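Local structure of phosphotriesterase family protein (Listeria monocytogenes serotype 4b str. H7858, 3PNZ) at residues Leu165-Ile170 against Ile198-Gln203; Met235-Ile240 against Ile252-Tyr257. The protein probably hydrolyses phosphorylated sugar lactones, as a zinc-containing lactonase of the amidohydrolase fold. All blocks are in the same frame, centred on the assembly; numbering follows the deposited sequence.

Interaction 1: residues Leu165-Ile170 against Ile198-Gln203; sequences LEEKTI and IEILKQ
The helical segments 165-170 and 198-203 pack with their axes 10.6 Å apart and their N-to-C directions 47° apart, and Ile170 lies nearest to Ile200 in backbone register. These two isoleucines carry most of the contact, and their side chains lie roughly perpendicular. Ile170 CG2 meets Ile200 CG2 at 3.6 Å. The longer branches also meet, with Ile170 CD1 3.8 Å from Ile200 CD1. On Ile170, CG2 lies anti to the backbone N and CG1 anti to the carbonyl carbon (chi1 -58°), which lets both branches reach the second helix. The helices 164-180 and 194-203 belong to the outer layer of the TIM-barrel fold. Each follows a strand of the barrel, 150-152 and 184-186 respectively. Leu201 adds a third apolar group: its CD2 lies 3.9 Å from Ile170 CG2, and its side chain also touches Leu211 of strand 211-213. The aliphatic part of Glu167 also takes part, with CG 3.9 Å from Ile200 CD1. Its chain runs out extended, and OE2 forms a salt bridge with Arg171. The same Arg171 NH2 donates a hydrogen bond to Gln203 OE1, so one guanidinium group links the two helices beside the apolar patch.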
ATOM      1  N   LEU A 165      -8.145  14.637 -13.322  1.00 19.36           N
ATOM      2  CA  LEU A 165      -7.993  13.228 -13.688  1.00 21.90           C
ATOM      3  C   LEU A 165      -7.800  12.369 -12.447  1.00 22.83           C
ATOM      4  O   LEU A 165      -8.297  11.246 -12.376  1.00 22.21           O
ATOM      5  CB  LEU A 165      -6.833  13.011 -14.658  1.00 27.16           C
ATOM      6  CG  LEU A 165      -7.112  13.292 -16.136  1.00 32.80           C
ATOM      7  CD1 LEU A 165      -5.872  12.996 -16.969  1.00 33.06           C
ATOM      8  CD2 LEU A 165      -8.291  12.464 -16.627  1.00 29.70           C
ATOM      9  N   GLU A 166      -7.071  12.896 -11.466  1.00 19.69           N
ATOM     10  CA  GLU A 166      -6.888  12.154 -10.224  1.00 20.89           C
ATOM     11  C   GLU A 166      -8.238  11.944  -9.562  1.00 21.07           C
ATOM     12  O   GLU A 166      -8.546  10.848  -9.095  1.00 19.35           O
ATOM     13  CB  GLU A 166      -5.929  12.877  -9.273  1.00 21.53           C
ATOM     14  CG  GLU A 166      -4.458  12.701  -9.647  1.00 20.96           C
ATOM     15  CD  GLU A 166      -3.536  13.724  -8.990  1.00 20.05           C
ATOM     16  OE1 GLU A 166      -4.020  14.611  -8.260  1.00 20.30           O
ATOM     17  OE2 GLU A 166      -2.314  13.634  -9.209  1.00 23.27           O
ATOM     18  N   GLU A 167      -9.042  12.998  -9.520  1.00 19.08           N
ATOM     19  CA  GLU A 167     -10.372  12.929  -8.935  1.00 18.36           C
ATOM     20  C   GLU A 167     -11.237  11.879  -9.628  1.00 22.08           C
ATOM     21  O   GLU A 167     -11.981  11.139  -8.976  1.00 19.02           O
ATOM     22  CB  GLU A 167     -11.060  14.293  -9.019  1.00 20.51           C
ATOM     23  CG  GLU A 167     -12.484  14.285  -8.511  1.00 20.20           C
ATOM     24  CD  GLU A 167     -13.144  15.641  -8.621  1.00 26.99           C
ATOM     25  OE1 GLU A 167     -12.415  16.655  -8.637  1.00 33.55           O
ATOM     26  OE2 GLU A 167     -14.386  15.694  -8.695  1.00 29.72           O
ATOM     27  N   LYS A 168     -11.153  11.851 -10.953  1.00 19.08           N
ATOM     28  CA  LYS A 168     -11.829  10.831 -11.750  1.00 21.21           C
ATOM     29  C   LYS A 168     -11.458   9.426 -11.269  1.00 19.84           C
ATOM     30  O   LYS A 168     -12.343   8.572 -11.093  1.00 19.48           O
ATOM     31  CB  LYS A 168     -11.467  11.001 -13.226  1.00 21.82           C
ATOM     32  CG  LYS A 168     -12.161  10.034 -14.188  1.00 23.39           C
ATOM     33  CD  LYS A 168     -11.577  10.213 -15.601  1.00 26.02           C
ATOM     34  CE  LYS A 168     -12.541   9.768 -16.691  1.00 28.29           C
ATOM     35  NZ  LYS A 168     -11.990  10.074 -18.042  1.00 27.49           N
ATOM     36  N   THR A 169     -10.167   9.174 -11.057  1.00 20.00           N
ATOM     37  CA  THR A 169      -9.755   7.855 -10.568  1.00 20.90           C
ATOM     38  C   THR A 169     -10.244   7.578  -9.144  1.00 19.63           C
ATOM     39  O   THR A 169     -10.550   6.434  -8.809  1.00 17.99           O
ATOM     40  CB  THR A 169      -8.234   7.588 -10.679  1.00 21.66           C
ATOM     41  OG1 THR A 169      -7.515   8.478  -9.816  1.00 20.22           O
ATOM     42  CG2 THR A 169      -7.752   7.761 -12.119  1.00 22.26           C
ATOM     43  N   ILE A 170     -10.321   8.605  -8.304  1.00 17.75           N
ATOM     44  CA  ILE A 170     -10.853   8.393  -6.959  1.00 16.33           C
ATOM     45  C   ILE A 170     -12.293   7.900  -7.045  1.00 20.40           C
ATOM     46  O   ILE A 170     -12.672   6.946  -6.368  1.00 17.23           O
ATOM     47  CB  ILE A 170     -10.827   9.671  -6.084  1.00 16.31           C
ATOM     48  CG1 ILE A 170      -9.395  10.207  -5.957  1.00 18.31           C
ATOM     49  CG2 ILE A 170     -11.434   9.373  -4.705  1.00 17.73           C
ATOM     50  CD1 ILE A 170      -9.297  11.461  -5.076  1.00 19.32           C
ATOM     51  N   ILE A 198     -10.764  12.562   1.493  1.00 16.86           N
ATOM     52  CA  ILE A 198     -11.897  12.157   2.322  1.00 18.22           C
ATOM     53  C   ILE A 198     -13.200  12.820   1.869  1.00 21.52           C
ATOM     54  O   ILE A 198     -14.246  12.177   1.845  1.00 19.25           O
ATOM     55  CB  ILE A 198     -11.603  12.397   3.818  1.00 17.66           C
ATOM     56  CG1 ILE A 198     -10.639  11.318   4.326  1.00 19.72           C
ATOM     57  CG2 ILE A 198     -12.881  12.448   4.643  1.00 19.93           C
ATOM     58  CD1 ILE A 198      -9.872  11.712   5.567  1.00 19.59           C
ATOM     59  N   GLU A 199     -13.142  14.093   1.486  1.00 18.14           N
ATOM     60  CA  GLU A 199     -14.353  14.769   1.030  1.00 19.72           C
ATOM     61  C   GLU A 199     -14.916  14.120  -0.230  1.00 20.32           C
ATOM     62  O   GLU A 199     -16.130  13.974  -0.372  1.00 21.11           O
ATOM     63  CB  GLU A 199     -14.106  16.259   0.798  1.00 21.38           C
ATOM     64  CG  GLU A 199     -14.093  17.071   2.081  1.00 31.91           C
ATOM     65  CD  GLU A 199     -15.336  16.833   2.929  1.00 35.36           C
ATOM     66  OE1 GLU A 199     -16.455  16.853   2.368  1.00 34.64           O
ATOM     67  OE2 GLU A 199     -15.191  16.624   4.154  1.00 33.61           O
ATOM     68  N   ILE A 200     -14.039  13.741  -1.151  1.00 17.80           N
ATOM     69  CA  ILE A 200     -14.493  13.086  -2.375  1.00 18.12           C
ATOM     70  C   ILE A 200     -15.115  11.732  -2.051  1.00 19.26           C
ATOM     71  O   ILE A 200     -16.158  11.364  -2.599  1.00 19.49           O
ATOM     72  CB  ILE A 200     -13.371  12.954  -3.406  1.00 18.23           C
ATOM     73  CG1 ILE A 200     -12.971  14.347  -3.901  1.00 21.27           C
ATOM     74  CG2 ILE A 200     -13.822  12.070  -4.579  1.00 18.35           C
ATOM     75  CD1 ILE A 200     -11.705  14.369  -4.719  1.00 20.62           C
ATOM     76  N   LEU A 201     -14.480  10.999  -1.148  1.00 17.25           N
ATOM     77  CA  LEU A 201     -15.012   9.698  -0.744  1.00 17.54           C
ATOM     78  C   LEU A 201     -16.363   9.850  -0.057  1.00 18.91           C
ATOM     79  O   LEU A 201     -17.247   9.013  -0.234  1.00 19.89           O
ATOM     80  CB  LEU A 201     -14.022   8.971   0.162  1.00 17.35           C
ATOM     81  CG  LEU A 201     -12.735   8.559  -0.556  1.00 21.53           C
ATOM     82  CD1 LEU A 201     -11.736   7.976   0.429  1.00 21.18           C
ATOM     83  CD2 LEU A 201     -13.036   7.568  -1.674  1.00 17.72           C
ATOM     84  N   LYS A 202     -16.538  10.918   0.716  1.00 17.34           N
ATOM     85  CA  LYS A 202     -17.828  11.159   1.356  1.00 17.71           C
ATOM     86  C   LYS A 202     -18.914  11.435   0.321  1.00 21.81           C
ATOM     87  O   LYS A 202     -20.043  10.973   0.470  1.00 20.55           O
ATOM     88  CB  LYS A 202     -17.732  12.301   2.368  1.00 20.10           C
ATOM     89  CG  LYS A 202     -17.061  11.875   3.657  1.00 22.23           C
ATOM     90  CD  LYS A 202     -16.632  13.057   4.507  1.00 27.75           C
ATOM     91  CE  LYS A 202     -17.779  13.971   4.850  1.00 36.31           C
ATOM     92  NZ  LYS A 202     -17.267  15.172   5.577  1.00 37.45           N
ATOM     93  N   GLN A 203     -18.573  12.175  -0.733  1.00 18.54           N
ATOM     94  CA  GLN A 203     -19.517  12.392  -1.828  1.00 20.47           C
ATOM     95  C   GLN A 203     -19.906  11.074  -2.483  1.00 22.68           C
ATOM     96  O   GLN A 203     -21.022  10.926  -2.986  1.00 22.64           O
ATOM     97  CB  GLN A 203     -18.920  13.319  -2.885  1.00 21.65           C
ATOM     98  CG  GLN A 203     -18.628  14.728  -2.390  1.00 22.21           C
ATOM     99  CD  GLN A 203     -17.801  15.506  -3.388  1.00 26.89           C
ATOM    100  OE1 GLN A 203     -17.613  15.072  -4.524  1.00 29.14           O
ATOM    101  NE2 GLN A 203     -17.289  16.658  -2.966  1.00 31.68           N
TER

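Interaction 2: residues Met235-Ile240 against Ile252-Tyr257; sequences MSFDGI and IAAILY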
ATOM      1  N   MET A 235      -4.379   4.791   9.181  1.00 16.28           N
ATOM      2  CA  MET A 235      -3.287   5.714   8.869  1.00 16.46           C
ATOM      3  C   MET A 235      -2.002   4.935   8.797  1.00 16.43           C
ATOM      4  O   MET A 235      -1.576   4.319   9.778  1.00 16.32           O
ATOM      5  CB  MET A 235      -3.215   6.814   9.918  1.00 16.96           C
ATOM      6  CG  MET A 235      -4.496   7.643   9.922  1.00 18.30           C
ATOM      7  SD  MET A 235      -4.521   8.851  11.228  1.00 22.59           S
ATOM      8  CE  MET A 235      -3.247   9.977  10.612  1.00 18.23           C
ATOM      9  N   SER A 236      -1.401   4.939   7.612  1.00 17.70           N
ATOM     10  CA  SER A 236      -0.240   4.121   7.338  1.00 16.44           C
ATOM     11  C   SER A 236       1.045   4.922   7.544  1.00 20.09           C
ATOM     12  O   SER A 236       1.287   5.925   6.861  1.00 17.96           O
ATOM     13  CB  SER A 236      -0.307   3.564   5.912  1.00 20.26           C
ATOM     14  OG  SER A 236       0.809   2.731   5.644  1.00 22.47           O
ATOM     15  N   PHE A 237       1.849   4.482   8.505  1.00 17.50           N
ATOM     16  CA  PHE A 237       3.194   5.015   8.700  1.00 17.20           C
ATOM     17  C   PHE A 237       4.137   4.060   7.984  1.00 18.75           C
ATOM     18  O   PHE A 237       4.543   3.035   8.537  1.00 18.81           O
ATOM     19  CB  PHE A 237       3.514   5.138  10.195  1.00 18.14           C
ATOM     20  CG  PHE A 237       2.764   6.245  10.875  1.00 17.93           C
ATOM     21  CD1 PHE A 237       3.411   7.416  11.262  1.00 19.20           C
ATOM     22  CD2 PHE A 237       1.398   6.134  11.103  1.00 18.88           C
ATOM     23  CE1 PHE A 237       2.712   8.446  11.869  1.00 18.97           C
ATOM     24  CE2 PHE A 237       0.682   7.163  11.710  1.00 19.95           C
ATOM     25  CZ  PHE A 237       1.340   8.323  12.095  1.00 22.38           C
ATOM     26  N   ASP A 238       4.464   4.381   6.736  1.00 20.03           N
ATOM     27  CA  ASP A 238       5.138   3.405   5.881  1.00 19.16           C
ATOM     28  C   ASP A 238       6.497   3.876   5.396  1.00 20.51           C
ATOM     29  O   ASP A 238       7.052   3.327   4.444  1.00 23.70           O
ATOM     30  CB  ASP A 238       4.232   3.001   4.711  1.00 20.28           C
ATOM     31  CG  ASP A 238       3.582   4.189   4.054  1.00 23.48           C
ATOM     32  OD1 ASP A 238       4.311   5.153   3.749  1.00 23.75           O
ATOM     33  OD2 ASP A 238       2.348   4.173   3.845  1.00 21.31           O
ATOM     34  N   GLY A 239       7.034   4.887   6.068  1.00 19.02           N
ATOM     35  CA  GLY A 239       8.372   5.370   5.776  1.00 21.68           C
ATOM     36  C   GLY A 239       9.383   5.026   6.860  1.00 20.76           C
ATOM     37  O   GLY A 239      10.370   5.749   7.042  1.00 21.86           O
ATOM     38  N   ILE A 240       9.152   3.926   7.580  1.00 18.65           N
ATOM     39  CA  ILE A 240      10.081   3.487   8.612  1.00 21.06           C
ATOM     40  C   ILE A 240      11.482   3.382   8.032  1.00 20.27           C
ATOM     41  O   ILE A 240      11.668   2.860   6.925  1.00 22.73           O
ATOM     42  CB  ILE A 240       9.687   2.115   9.204  1.00 21.98           C
ATOM     43  CG1 ILE A 240       8.286   2.170   9.822  1.00 21.62           C
ATOM     44  CG2 ILE A 240      10.728   1.644  10.228  1.00 21.83           C
ATOM     45  CD1 ILE A 240       8.087   3.291  10.833  1.00 20.53           C
ATOM     46  N   ILE A 252       8.075   7.817  15.474  1.00 17.13           N
ATOM     47  CA  ILE A 252       7.600   7.138  16.671  1.00 16.90           C
ATOM     48  C   ILE A 252       6.809   8.102  17.562  1.00 20.07           C
ATOM     49  O   ILE A 252       5.761   7.740  18.112  1.00 18.05           O
ATOM     50  CB  ILE A 252       8.768   6.458  17.422  1.00 17.45           C
ATOM     51  CG1 ILE A 252       9.221   5.220  16.641  1.00 17.85           C
ATOM     52  CG2 ILE A 252       8.368   6.105  18.853  1.00 18.66           C
ATOM     53  CD1 ILE A 252      10.488   4.567  17.169  1.00 18.40           C
ATOM     54  N   ALA A 253       7.285   9.337  17.684  1.00 16.98           N
ATOM     55  CA  ALA A 253       6.564  10.351  18.457  1.00 17.81           C
ATOM     56  C   ALA A 253       5.154  10.598  17.899  1.00 18.66           C
ATOM     57  O   ALA A 253       4.192  10.769  18.658  1.00 19.96           O
ATOM     58  CB  ALA A 253       7.355  11.655  18.517  1.00 19.90           C
ATOM     59  N   ALA A 254       5.036  10.616  16.572  1.00 17.77           N
ATOM     60  CA  ALA A 254       3.760  10.889  15.915  1.00 18.68           C
ATOM     61  C   ALA A 254       2.799   9.727  16.156  1.00 17.58           C
ATOM     62  O   ALA A 254       1.609   9.923  16.400  1.00 18.24           O
ATOM     63  CB  ALA A 254       3.968  11.118  14.413  1.00 18.44           C
ATOM     64  N   ILE A 255       3.325   8.511  16.074  1.00 16.65           N
ATOM     65  CA  ILE A 255       2.525   7.325  16.366  1.00 18.84           C
ATOM     66  C   ILE A 255       2.017   7.373  17.804  1.00 20.53           C
ATOM     67  O   ILE A 255       0.829   7.170  18.058  1.00 18.23           O
ATOM     68  CB  ILE A 255       3.331   6.041  16.125  1.00 18.33           C
ATOM     69  CG1 ILE A 255       3.511   5.822  14.622  1.00 17.46           C
ATOM     70  CG2 ILE A 255       2.635   4.826  16.758  1.00 18.37           C
ATOM     71  CD1 ILE A 255       4.506   4.757  14.275  1.00 17.72           C
ATOM     72  N   LEU A 256       2.913   7.670  18.741  1.00 17.96           N
ATOM     73  CA  LEU A 256       2.539   7.680  20.152  1.00 20.78           C
ATOM     74  C   LEU A 256       1.577   8.817  20.492  1.00 20.26           C
ATOM     75  O   LEU A 256       0.748   8.680  21.394  1.00 20.29           O
ATOM     76  CB  LEU A 256       3.778   7.701  21.053  1.00 18.73           C
ATOM     77  CG  LEU A 256       4.625   6.426  20.990  1.00 19.76           C
ATOM     78  CD1 LEU A 256       5.863   6.590  21.855  1.00 20.83           C
ATOM     79  CD2 LEU A 256       3.802   5.217  21.431  1.00 21.49           C
ATOM     80  N   TYR A 257       1.655   9.929  19.767  1.00 18.26           N
ATOM     81  CA  TYR A 257       0.634  10.966  19.944  1.00 19.66           C
ATOM     82  C   TYR A 257      -0.748  10.427  19.586  1.00 20.31           C
ATOM     83  O   TYR A 257      -1.724  10.634  20.321  1.00 20.37           O
ATOM     84  CB  TYR A 257       0.933  12.226  19.119  1.00 20.11           C
ATOM     85  CG  TYR A 257      -0.215  13.202  19.153  1.00 18.40           C
ATOM     86  CD1 TYR A 257      -0.458  13.974  20.283  1.00 24.84           C
ATOM     87  CD2 TYR A 257      -1.077  13.329  18.072  1.00 19.75           C
ATOM     88  CE1 TYR A 257      -1.521  14.859  20.334  1.00 22.16           C
ATOM     89  CE2 TYR A 257      -2.151  14.217  18.111  1.00 19.66           C
ATOM     90  CZ  TYR A 257      -2.361  14.978  19.239  1.00 23.68           C
ATOM     91  OH  TYR A 257      -3.421  15.853  19.276  1.00 26.43           O
TER
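Ile255 lies over one face of the Phe237 ring. Its CG1 sits 3.8 Å from the ring centroid and only 12° off the ring normal, a CH-pi contact near the centre of the face. The closest ring atom is Phe237 CD1, 3.7 Å from Ile255 CG1. The terminal CD1 of Ile255 lies toward the CB-bearing end of the ring, 4.1 Å from Phe237 CG. The two side chains run antiparallel as they pass. Ile255 CG1 is anti to its carbonyl carbon (chi1 -72°), and this rotamer carries it from the helix onto the ring. Ala254 CB approaches obliquely, 3.9 Å from Phe237 CE1. His225 meets the ring with its plane turned by about 75°, and Leu258 also touches Phe237. The contact packs strand 234-237 against helix 248-260 within a beta-alpha-beta unit of the barrel. The residues flanking Phe237 are polar: Ser236 OG donates to Asp238 OD2 at 2.8 Å, on the anti side and well out of the carboxylate plane. Asp238 OD1 is hydrogen-bonded to ND1 of the zinc ligand His215, which makes Asp238 a second-shell residue. No hydrogen bond joins the two segments, so their direct contact rests on dispersion and the weak CH-pi attraction.

Overall arrangement
From the N terminus the chain lays down strands 19-23, 62-65, 88-92 and 150-152 before helix 164-180, which carries segment 165-170. It then passes through strand 184-186 and returns on helix 194-203, where interaction 1 closes a loop of 27 residues. After strand 211-213 and helix 222-229 it enters strand 234-237. Interaction 2 then closes a shorter loop of 11 residues on helix 248-260. The two contacts follow in series, neither nested nor crossed. The centres of interactions 1 and 2 are about 25 Å apart, and the two do not touch. Interaction 1 joins two helices of the outer layer, while interaction 2 joins a barrel strand to the helix that follows it.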